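Local coordinates for protein aromatic-amino-acid transaminase TyrB (Burkholderia cenocepacia K56-2Valvano, PDB 4WD2) that probably catalyses the pyridoxal phosphate-dependent transfer of amino groups between aromatic amino acids and 2-oxo acids, at residues A[58-63]-A[302-307]; A[172-177]-A[206-211]. One frame throughout, in Å; residues are numbered along the deposited sequence.

Contact 1. Residues A[58-63]-A[302-307]; sequences REAETA and VAAVLG
Ala60 of helix 55-65 packs its methyl against Ala304 and Val305 of helix 297-307, a small-residue helix-helix contact in the fold type I (aspartate aminotransferase-like) architecture of PLP-dependent aminotransferases. The two backbones come closest where Ala60 CA lies 6.2 Å from Ala304 CA, a spacing possible because both residues at this point end at CB. Only apolar carbons meet across the helices, and no hydrogen bond joins the two segments. Ala60 and Ala304 each direct their CB toward the opposite helix, and Ala60 CB stands 4.2 Å from Ala304 CB, methyl facing methyl. Val305 offers a branch of its side chain to the same methyl. The two partners are themselves 5.2 Å apart, Ala304 CB to Val305 CG2, and the directions from Ala60 CB to the two make an angle of about 82°, so the methyl of Ala60 rests in a notch between consecutive residues of the other helix.

The contact is small, burying 88 Å² in all, of which Ala60 supplies 49 Å², more than the two opposing residues together. Neighbouring groups extend the packing: Ala60 also touches Leu311 of helix 309-338, Val305 reaches Trp315 and Phe256, and Glu61 lies against Tyr297 and Val301, about two turns and one turn before the contact on helix 297-307. Arg58 packs on Ser68 of the second subunit, placing this helix beside the dimer partner.

The rotation of Val305 decides which of its branches takes part. With chi1 at 168°, CG1 is anti to the backbone N while CG2 lies beside that N, and this puts CG2 on the flank that meets Ala60. The result is the tighter of the two approaches, with Val305 CG2 at 3.8 Å from Ala60 CB.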
loop_
_atom_site.group_PDB
_atom_site.type_symbol
_atom_site.label_atom_id
_atom_site.label_comp_id
_atom_site.label_asym_id
_atom_site.label_seq_id
_atom_site.Cartn_x
_atom_site.Cartn_y
_atom_site.Cartn_z
ATOM N N ARG A 58 -19.941 9.623 -6.144
ATOM C CA ARG A 58 -21.062 8.696 -6.261
ATOM C C ARG A 58 -21.405 8.445 -7.728
ATOM O O ARG A 58 -21.588 7.307 -8.146
ATOM C CB ARG A 58 -22.281 9.237 -5.513
ATOM C CG ARG A 58 -23.528 8.370 -5.631
ATOM C CD ARG A 58 -24.709 9.025 -4.927
ATOM N NE ARG A 58 -24.439 9.242 -3.507
ATOM C CZ ARG A 58 -24.710 8.352 -2.557
ATOM N NH1 ARG A 58 -25.268 7.188 -2.877
ATOM N NH2 ARG A 58 -24.431 8.627 -1.290
ATOM N N GLU A 59 -21.458 9.517 -8.509
ATOM C CA GLU A 59 -21.816 9.429 -9.918
ATOM C C GLU A 59 -20.784 8.634 -10.717
ATOM O O GLU A 59 -21.140 7.875 -11.612
ATOM C CB GLU A 59 -21.978 10.834 -10.509
ATOM N N ALA A 60 -19.506 8.811 -10.391
ATOM C CA ALA A 60 -18.430 8.056 -11.031
ATOM C C ALA A 60 -18.513 6.570 -10.698
ATOM O O ALA A 60 -18.365 5.715 -11.579
ATOM C CB ALA A 60 -17.072 8.607 -10.612
ATOM N N GLU A 61 -18.728 6.274 -9.417
ATOM C CA GLU A 61 -18.877 4.906 -8.938
ATOM C C GLU A 61 -20.039 4.203 -9.628
ATOM O O GLU A 61 -19.928 3.036 -10.026
ATOM C CB GLU A 61 -19.078 4.897 -7.422
ATOM C CG GLU A 61 -17.833 5.241 -6.642
ATOM C CD GLU A 61 -18.104 5.417 -5.165
ATOM O OE1 GLU A 61 -19.279 5.623 -4.799
ATOM O OE2 GLU A 61 -17.142 5.357 -4.366
ATOM N N THR A 62 -21.150 4.919 -9.765
ATOM C CA THR A 62 -22.305 4.429 -10.512
ATOM C C THR A 62 -21.925 4.038 -11.944
ATOM O O THR A 62 -22.292 2.961 -12.419
ATOM C CB THR A 62 -23.433 5.482 -10.557
ATOM O OG1 THR A 62 -24.034 5.604 -9.261
ATOM C CG2 THR A 62 -24.509 5.084 -11.564
ATOM N N ALA A 63 -21.186 4.909 -12.626
ATOM C CA ALA A 63 -20.781 4.641 -14.004
ATOM C C ALA A 63 -19.798 3.474 -14.079
ATOM O O ALA A 63 -19.891 2.634 -14.973
ATOM C CB ALA A 63 -20.176 5.883 -14.631
ATOM N N VAL A 302 -11.148 8.374 -9.002
ATOM C CA VAL A 302 -10.497 9.673 -9.080
ATOM C C VAL A 302 -10.225 10.072 -10.531
ATOM O O VAL A 302 -10.508 11.204 -10.928
ATOM C CB VAL A 302 -9.179 9.687 -8.275
ATOM C CG1 VAL A 302 -8.352 10.922 -8.615
ATOM C CG2 VAL A 302 -9.473 9.618 -6.775
ATOM N N ALA A 303 -9.689 9.148 -11.324
ATOM C CA ALA A 303 -9.409 9.433 -12.731
ATOM C C ALA A 303 -10.691 9.760 -13.508
ATOM O O ALA A 303 -10.691 10.629 -14.381
ATOM C CB ALA A 303 -8.683 8.265 -13.378
ATOM N N ALA A 304 -11.778 9.069 -13.184
ATOM C CA ALA A 304 -13.054 9.320 -13.838
ATOM C C ALA A 304 -13.597 10.700 -13.476
ATOM O O ALA A 304 -14.153 11.392 -14.321
ATOM C CB ALA A 304 -14.066 8.233 -13.476
ATOM N N VAL A 305 -13.432 11.105 -12.220
ATOM C CA VAL A 305 -13.925 12.406 -11.786
ATOM C C VAL A 305 -13.105 13.532 -12.410
ATOM O O VAL A 305 -13.658 14.462 -12.996
ATOM C CB VAL A 305 -13.906 12.537 -10.251
ATOM C CG1 VAL A 305 -14.134 13.975 -9.847
ATOM C CG2 VAL A 305 -14.963 11.632 -9.623
ATOM N N LEU A 306 -11.783 13.438 -12.310
ATOM C CA LEU A 306 -10.910 14.488 -12.830
ATOM C C LEU A 306 -10.937 14.600 -14.357
ATOM O O LEU A 306 -10.776 15.691 -14.897
ATOM C CB LEU A 306 -9.469 14.258 -12.366
ATOM C CG LEU A 306 -9.194 14.359 -10.868
ATOM C CD1 LEU A 306 -7.743 14.037 -10.593
ATOM C CD2 LEU A 306 -9.555 15.749 -10.345
ATOM N N GLY A 307 -11.143 13.480 -15.045
ATOM C CA GLY A 307 -11.068 13.447 -16.498
ATOM C C GLY A 307 -12.386 13.568 -17.246
ATOM O O GLY A 307 -12.407 13.637 -18.475
#

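Contact 2. Residues A[172-177]-A[206-211]; sequences AAIDAL and IDVIEA
Asp175 and Val208 mark the closest backbone approach, 5.8 Å between their CA atoms, where helix 167-175 runs beside helix 199-211. Helix 199-211 is the connection of a beta-alpha-beta crossover between the adjacent parallel strands 182-186 and 215-220, and helix 167-175 leads into the first of these. Past the close point residues 176 and 177 turn out of the helix through i to i+3 bonds, Ala176 N to Ala173 O and Leu177 N to Ile174 O.

Val208 carries most of the contact from its side, burying 63 Å² of its surface against the other segment. Its CG1, anti to the backbone N (chi1 164°), reaches 3.5 Å from Asp175 CA and 4.1 Å from Ile174 CG2, so that one methyl touches two successive residues. Ile174 meets it obliquely, and its side chain also packs on Val183 of the sheet and on Leu214.

The Asp175 side chain crosses that of Val208 at about a right angle, its CG swung anti to the backbone N (chi1 -167°). The charge is answered elsewhere, by a salt bridge from OD1 to Arg212 NE just beyond the second helix. That same oxygen touches both valine methyls: OD1 is 3.5 Å from Val208 CG1 and 3.8 Å from Val208 CG2.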
loop_
_atom_site.group_PDB
_atom_site.type_symbol
_atom_site.label_atom_id
_atom_site.label_comp_id
_atom_site.label_asym_id
_atom_site.label_seq_id
_atom_site.Cartn_x
_atom_site.Cartn_y
_atom_site.Cartn_z
ATOM N N ALA A 172 15.642 31.684 8.897
ATOM C CA ALA A 172 17.035 31.654 9.337
ATOM C C ALA A 172 17.512 30.225 9.641
ATOM O O ALA A 172 18.652 29.866 9.333
ATOM C CB ALA A 172 17.222 32.547 10.557
ATOM N N ALA A 173 16.649 29.411 10.240
ATOM C CA ALA A 173 17.007 28.025 10.523
ATOM C C ALA A 173 17.231 27.246 9.225
ATOM O O ALA A 173 18.197 26.490 9.100
ATOM C CB ALA A 173 15.934 27.356 11.365
ATOM N N ILE A 174 16.337 27.435 8.259
ATOM C CA ILE A 174 16.426 26.722 6.991
ATOM C C ILE A 174 17.614 27.223 6.166
ATOM O O ILE A 174 18.293 26.435 5.505
ATOM C CB ILE A 174 15.113 26.852 6.192
ATOM C CG1 ILE A 174 13.995 26.085 6.917
ATOM C CG2 ILE A 174 15.287 26.325 4.775
ATOM C CD1 ILE A 174 12.627 26.209 6.276
ATOM N N ASP A 175 17.890 28.522 6.244
ATOM C CA ASP A 175 19.043 29.100 5.551
ATOM C C ASP A 175 20.373 28.526 6.032
ATOM O O ASP A 175 21.387 28.620 5.333
ATOM C CB ASP A 175 19.060 30.624 5.715
ATOM C CG ASP A 175 20.043 31.296 4.780
ATOM O OD1 ASP A 175 20.111 30.905 3.598
ATOM O OD2 ASP A 175 20.751 32.220 5.226
ATOM N N ALA A 176 20.375 27.936 7.221
ATOM C CA ALA A 176 21.608 27.444 7.818
ATOM C C ALA A 176 21.876 25.969 7.510
ATOM O O ALA A 176 22.894 25.421 7.939
ATOM C CB ALA A 176 21.579 27.663 9.328
ATOM N N LEU A 177 20.974 25.330 6.767
ATOM C CA LEU A 177 21.107 23.905 6.476
ATOM C C LEU A 177 22.135 23.621 5.382
ATOM O O LEU A 177 22.312 24.418 4.457
ATOM C CB LEU A 177 19.753 23.309 6.075
ATOM C CG LEU A 177 18.646 23.499 7.106
ATOM C CD1 LEU A 177 17.351 22.833 6.647
ATOM C CD2 LEU A 177 19.108 22.956 8.445
ATOM N N ILE A 206 11.728 30.151 -0.963
ATOM C CA ILE A 206 12.233 29.454 -2.143
ATOM C C ILE A 206 13.591 30.024 -2.561
ATOM O O ILE A 206 14.466 29.273 -2.998
ATOM C CB ILE A 206 11.228 29.520 -3.330
ATOM C CG1 ILE A 206 9.941 28.759 -2.975
ATOM C CG2 ILE A 206 11.842 28.914 -4.594
ATOM C CD1 ILE A 206 8.770 29.019 -3.914
ATOM N N ASP A 207 13.773 31.334 -2.399
ATOM C CA ASP A 207 15.078 31.963 -2.617
ATOM C C ASP A 207 16.178 31.188 -1.888
ATOM O O ASP A 207 17.209 30.854 -2.465
ATOM C CB ASP A 207 15.091 33.414 -2.127
ATOM C CG ASP A 207 14.201 34.340 -2.953
ATOM O OD1 ASP A 207 13.816 33.987 -4.090
ATOM O OD2 ASP A 207 13.924 35.455 -2.460
ATOM N N VAL A 208 15.935 30.923 -0.611
ATOM C CA VAL A 208 16.871 30.218 0.256
ATOM C C VAL A 208 17.052 28.745 -0.141
ATOM O O VAL A 208 18.178 28.262 -0.280
ATOM C CB VAL A 208 16.407 30.302 1.732
ATOM C CG1 VAL A 208 17.131 29.271 2.581
ATOM C CG2 VAL A 208 16.618 31.712 2.274
ATOM N N ILE A 209 15.939 28.047 -0.326
ATOM C CA ILE A 209 15.943 26.643 -0.735
ATOM C C ILE A 209 16.743 26.434 -2.026
ATOM O O ILE A 209 17.559 25.507 -2.124
ATOM C CB ILE A 209 14.495 26.128 -0.911
ATOM C CG1 ILE A 209 13.838 25.963 0.466
ATOM C CG2 ILE A 209 14.458 24.813 -1.687
ATOM C CD1 ILE A 209 12.323 25.852 0.410
ATOM N N GLU A 210 16.519 27.312 -3.000
ATOM C CA GLU A 210 17.274 27.294 -4.245
ATOM C C GLU A 210 18.764 27.562 -4.010
ATOM O O GLU A 210 19.623 26.793 -4.451
ATOM C CB GLU A 210 16.701 28.333 -5.220
ATOM C CG GLU A 210 17.389 28.380 -6.559
ATOM C CD GLU A 210 16.741 29.371 -7.508
ATOM O OE1 GLU A 210 16.355 30.464 -7.046
ATOM O OE2 GLU A 210 16.599 29.051 -8.708
ATOM N N ALA A 211 19.069 28.656 -3.320
ATOM C CA ALA A 211 20.454 29.079 -3.138
ATOM C C ALA A 211 21.264 28.061 -2.345
ATOM O O ALA A 211 22.441 27.841 -2.629
ATOM C CB ALA A 211 20.511 30.440 -2.451
#

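After helix 20-30 and strand 37-38, the chain reaches helix 55-65, whose partner in contact 1 comes only after 238 intervening residues. That long loop contains every strand of the eight-stranded mixed sheet and the pyridoxal phosphate-modified Lys254. Contact 2 begins and ends within it, closing a short loop of 28 residues around strand 182-186; the two closures therefore nest and do not cross. The centres of contact 1 and contact 2 are 41 Å apart, on opposite sides of the chain's centre. Their nearest atoms are about 23 Å apart, so they do not touch. Contact 2 joins successive helices flanking the sheet, whereas contact 1 brings a helix from before the sheet onto one that follows it.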